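Local structure of alpha-1,3-glucanase (Paenibacillus glycanilyticus, 6K0P) at residues M493-S498 with V526-G531; I465-Y468 with A473-N476. The protein probably hydrolyses the alpha-1,3-glucosidic linkages of alpha-1,3-glucan, as a glycoside hydrolase of family 87. The protein carries 1 engineered substitution. All coordinates share one frame; numbering follows the deposited sequence.

Contact 1 (M493-S498 with V526-G531). With GLC (alpha-D-glucopyranose), chain C.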
# COMPACT_ATOMS: atom_id res chain seq x y z
N MET A 493 14.45 5.81 13.56
CA MET A 493 15.74 5.16 13.36
C MET A 493 16.56 6.03 12.41
O MET A 493 16.19 6.20 11.24
CB MET A 493 15.53 3.76 12.79
CG MET A 493 16.81 3.02 12.44
SD MET A 493 16.40 1.31 12.04
CE MET A 493 17.54 0.96 10.70
N PHE A 494 17.66 6.59 12.91
CA PHE A 494 18.53 7.47 12.13
C PHE A 494 19.81 6.72 11.78
O PHE A 494 20.39 6.04 12.64
CB PHE A 494 18.91 8.71 12.96
CG PHE A 494 17.75 9.60 13.31
CD1 PHE A 494 16.94 9.32 14.40
CD2 PHE A 494 17.48 10.74 12.56
CE1 PHE A 494 15.87 10.15 14.73
CE2 PHE A 494 16.42 11.56 12.88
CZ PHE A 494 15.62 11.27 13.97
N GLN A 495 20.27 6.87 10.54
CA GLN A 495 21.43 6.11 10.08
C GLN A 495 22.15 6.86 8.96
O GLN A 495 21.49 7.45 8.10
CB GLN A 495 20.97 4.73 9.56
CG GLN A 495 22.09 3.83 9.01
CD GLN A 495 21.55 2.53 8.42
OE1 GLN A 495 20.37 2.20 8.60
NE2 GLN A 495 22.39 1.79 7.71
N SER A 496 23.48 6.82 8.98
CA SER A 496 24.32 7.38 7.92
C SER A 496 25.11 6.27 7.25
O SER A 496 25.77 5.47 7.93
CB SER A 496 25.33 8.40 8.48
OG SER A 496 24.67 9.58 8.90
N MET A 497 25.06 6.24 5.92
CA MET A 497 25.89 5.33 5.15
C MET A 497 27.35 5.77 5.23
O MET A 497 27.67 6.94 5.01
CB MET A 497 25.43 5.36 3.69
CG MET A 497 26.33 4.62 2.71
SD MET A 497 25.60 4.72 1.06
CE MET A 497 26.90 4.05 0.04
N SER A 498 28.25 4.80 5.57
CA SER A 498 29.70 4.95 5.51
C SER A 498 30.20 4.47 4.16
O SER A 498 29.65 3.53 3.58
CB SER A 498 30.36 4.10 6.59
OG SER A 498 30.00 4.52 7.89
N VAL A 526 24.53 2.61 15.13
CA VAL A 526 25.96 2.75 15.39
C VAL A 526 26.79 1.94 14.40
O VAL A 526 27.81 2.42 13.89
CB VAL A 526 26.25 2.33 16.85
CG1 VAL A 526 27.76 2.33 17.11
CG2 VAL A 526 25.55 3.25 17.81
N ARG A 527 26.38 0.71 14.12
CA ARG A 527 27.09 -0.13 13.16
C ARG A 527 26.05 -1.10 12.59
O ARG A 527 25.74 -2.12 13.22
CB ARG A 527 28.25 -0.87 13.82
CG ARG A 527 29.05 -1.73 12.85
CD ARG A 527 30.28 -2.37 13.51
NE ARG A 527 29.97 -3.41 14.48
CZ ARG A 527 30.01 -3.24 15.80
NH1 ARG A 527 30.34 -2.05 16.31
NH2 ARG A 527 29.73 -4.24 16.62
N ALA A 528 25.50 -0.74 11.43
CA ALA A 528 24.44 -1.54 10.83
C ALA A 528 24.93 -2.92 10.40
O ALA A 528 24.16 -3.88 10.40
CB ALA A 528 23.86 -0.80 9.62
N GLU A 529 26.21 -3.02 10.04
CA GLU A 529 26.85 -4.23 9.53
C GLU A 529 28.32 -3.89 9.40
O GLU A 529 28.72 -2.74 9.58
CB GLU A 529 26.27 -4.65 8.17
CG GLU A 529 26.36 -3.56 7.12
CD GLU A 529 25.68 -3.93 5.82
OE1 GLU A 529 25.46 -3.03 4.98
OE2 GLU A 529 25.36 -5.12 5.63
N GLN A 530 29.13 -4.91 9.07
CA GLN A 530 30.57 -4.71 8.96
C GLN A 530 30.89 -3.57 8.01
O GLN A 530 30.33 -3.48 6.92
CB GLN A 530 31.23 -6.01 8.47
CG GLN A 530 30.62 -6.56 7.19
CD GLN A 530 31.23 -7.89 6.76
OE1 GLN A 530 30.55 -8.72 6.13
NE2 GLN A 530 32.49 -8.10 7.09
N GLY A 531 31.77 -2.67 8.45
CA GLY A 531 32.22 -1.56 7.64
C GLY A 531 31.40 -0.30 7.78
O GLY A 531 31.79 0.73 7.21
C1 GLC C . 22.82 -3.04 2.88
C2 GLC C . 22.31 -3.01 1.48
C3 GLC C . 21.97 -1.63 0.99
C4 GLC C . 21.08 -0.97 2.01
C5 GLC C . 21.86 -0.92 3.31
C6 GLC C . 21.01 -0.30 4.38
O1 GLC C . 24.04 -2.58 2.85
O2 GLC C . 23.22 -3.64 0.60
O3 GLC C . 21.10 -1.84 -0.09
O4 GLC C . 20.71 0.35 1.61
O5 GLC C . 22.14 -2.21 3.74
O6 GLC C . 21.59 -0.35 5.66

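Contact 2 (I465-Y468 with A473-N476). With GLC (alpha-D-glucopyranose), chain C.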
# COMPACT_ATOMS: atom_id res chain seq x y z
N ILE A 465 9.86 4.84 11.34
CA ILE A 465 10.38 5.83 10.40
C ILE A 465 11.89 5.67 10.35
O ILE A 465 12.55 5.67 11.40
CB ILE A 465 10.01 7.28 10.79
CG1 ILE A 465 8.49 7.42 10.94
CG2 ILE A 465 10.56 8.27 9.75
CD1 ILE A 465 8.03 8.84 11.28
N TRP A 466 12.42 5.50 9.15
CA TRP A 466 13.84 5.36 8.91
C TRP A 466 14.32 6.61 8.20
O TRP A 466 13.85 6.93 7.10
CB TRP A 466 14.09 4.12 8.04
CG TRP A 466 15.53 3.76 7.75
CD1 TRP A 466 16.62 3.96 8.55
CD2 TRP A 466 16.00 3.10 6.58
NE1 TRP A 466 17.75 3.47 7.94
CE2 TRP A 466 17.39 2.93 6.72
CE3 TRP A 466 15.38 2.64 5.42
CZ2 TRP A 466 18.17 2.31 5.74
CZ3 TRP A 466 16.15 2.02 4.44
CH2 TRP A 466 17.53 1.87 4.61
N ILE A 467 15.24 7.33 8.84
CA ILE A 467 15.87 8.51 8.26
C ILE A 467 17.28 8.08 7.88
O ILE A 467 18.14 7.91 8.76
CB ILE A 467 15.89 9.69 9.24
CG1 ILE A 467 14.48 10.01 9.78
CG2 ILE A 467 16.49 10.92 8.55
CD1 ILE A 467 14.11 9.27 11.08
N TYR A 468 17.52 7.89 6.59
CA TYR A 468 18.75 7.26 6.09
C TYR A 468 19.49 8.26 5.21
O TYR A 468 19.03 8.57 4.10
CB TYR A 468 18.42 6.01 5.28
CG TYR A 468 19.60 5.23 4.75
CD1 TYR A 468 20.69 4.93 5.56
CD2 TYR A 468 19.61 4.76 3.44
CE1 TYR A 468 21.77 4.19 5.08
CE2 TYR A 468 20.68 4.02 2.95
CZ TYR A 468 21.76 3.74 3.78
OH TYR A 468 22.83 3.01 3.30
N ALA A 473 22.80 14.30 -0.56
CA ALA A 473 22.46 15.23 0.51
C ALA A 473 21.20 14.80 1.24
O ALA A 473 20.20 14.41 0.63
CB ALA A 473 22.24 16.63 -0.08
N ILE A 474 21.25 14.89 2.56
CA ILE A 474 20.13 14.57 3.44
C ILE A 474 19.87 15.81 4.30
O ILE A 474 20.64 16.12 5.22
CB ILE A 474 20.39 13.30 4.27
CG1 ILE A 474 19.37 13.15 5.40
CG2 ILE A 474 21.83 13.25 4.81
CD1 ILE A 474 17.99 12.73 4.92
N LYS A 475 18.80 16.53 3.98
CA LYS A 475 18.59 17.84 4.58
C LYS A 475 17.13 18.25 4.44
O LYS A 475 16.42 17.79 3.54
CB LYS A 475 19.49 18.91 3.95
CG LYS A 475 19.43 18.98 2.41
CD LYS A 475 20.28 20.13 1.89
CE LYS A 475 20.46 20.06 0.38
NZ LYS A 475 21.28 21.21 -0.14
N ASN A 476 16.70 19.12 5.35
CA ASN A 476 15.40 19.77 5.26
C ASN A 476 14.26 18.75 5.31
O ASN A 476 13.49 18.59 4.36
CB ASN A 476 15.33 20.68 4.02
CG ASN A 476 16.38 21.77 4.07
OD1 ASN A 476 16.48 22.47 5.07
ND2 ASN A 476 17.19 21.87 3.02
C1 GLC C . 22.82 -3.04 2.88
C2 GLC C . 22.31 -3.01 1.48
C3 GLC C . 21.97 -1.63 0.99
C4 GLC C . 21.08 -0.97 2.01
C5 GLC C . 21.86 -0.92 3.31
C6 GLC C . 21.01 -0.30 4.38
O1 GLC C . 24.04 -2.58 2.85
O2 GLC C . 23.22 -3.64 0.60
O3 GLC C . 21.10 -1.84 -0.09
O4 GLC C . 20.71 0.35 1.61
O5 GLC C . 22.14 -2.21 3.74
O6 GLC C . 21.59 -0.35 5.66

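Contact 1 (M493-S498 with V526-G531)
Gln495 reaches from the end of strand 490-496 to Ala528 in the loop that follows strand 520-524, and the amide NE2 lies 3.5 Å from the Ala528 CB methyl. A second, looser touch is made further along, where Ser498 CB packs 3.7 Å from the carbonyl O of Gly531. These are the van der Waals contacts between 493-498 and 526-531; no direct hydrogen bond joins the two.

The polar link runs through the bound glucose instead. Gln495 NE2 donates to O6 of the sugar at 3.1 Å, with an N-H...O angle of 154°, while glucose O1, on the same edge of the sugar across the ring oxygen O5, donates to Glu529 OE1 in a short bond of 2.6 Å. The Gln495 chain is fully extended, CG anti to the backbone N (chi1 179°), which carries the amide out to the sugar. Its OE1 accepts from Trp466 NE1; with a partner at each end, the amide's rotation is well defined in this complex. Gln460 OE1 adds a third bond to the glucose.

Strand end and loop together grip one edge of the bound glucose, in a sugar-binding site on the right-handed parallel beta-helix expected of this pectate-lyase-like clan.

Contact 2 (I465-Y468 with A473-N476)
Ile474 points its side chain at strand 465-469, and the CD1 methyl at its tip does the touching: it lies 4.3 Å from Ile467 CG2 and 4.4 Å from the carbonyl O of Tyr468. Ile467 offers only the CG2 branch, since the rest of its side chain leads away toward Phe494 on the neighbouring strand. The meeting is methyl to methyl and buried, without a hydrogen bond between the segments. Ser417 and Met504 also pack on Ile474.

The side chain of Tyr468 leaves its backbone away from Ile474. With CG anti to the backbone N (chi1 -178°), the ring lies over the benzo end of the Trp466 indole, the planes roughly parallel (about 20° apart) and displaced: Trp466 CZ2 sits 3.4 Å above the Tyr468 ring plane, shifted toward the rim. The Trp466 ring in turn has Tyr468 CB over one face, and presents its edge to the glucose, CZ2 lying 4.1 Å from C6. Tyr468 OH is 3.8 Å from glucose O4, a van der Waals approach made obliquely to the ring.

Aliphatic side chains packed inward from consecutive strands of a coil fit the parallel beta-helix expected of this clan; here the aromatic pair also helps line a glucose-binding site.

In the fold
Both segments of contact 2 (465-468 with 473-476) precede those of contact 1 (493-498 with 526-531) along the chain, and the centres of the two contacts are about 13 Å apart. They meet directly because strands 465-469 and 490-496 are parallel neighbours: Met493 N and Ile465 O are 2.9 Å apart, and Met493 O and Ile467 N 2.8 Å, both probable hydrogen bonds. Just past the end of strand 490-496, Met497 CB packs against Tyr468 OH at 3.5 Å. Strand 475-485, which contact 2 reaches, is followed in the chain by strand 490-496. Successive coils of what is, by clan and strand pairing, a parallel beta-helix bring 465-468, 493-498 and 526-531 to the same glucose, while 473-476 packs against 465-468.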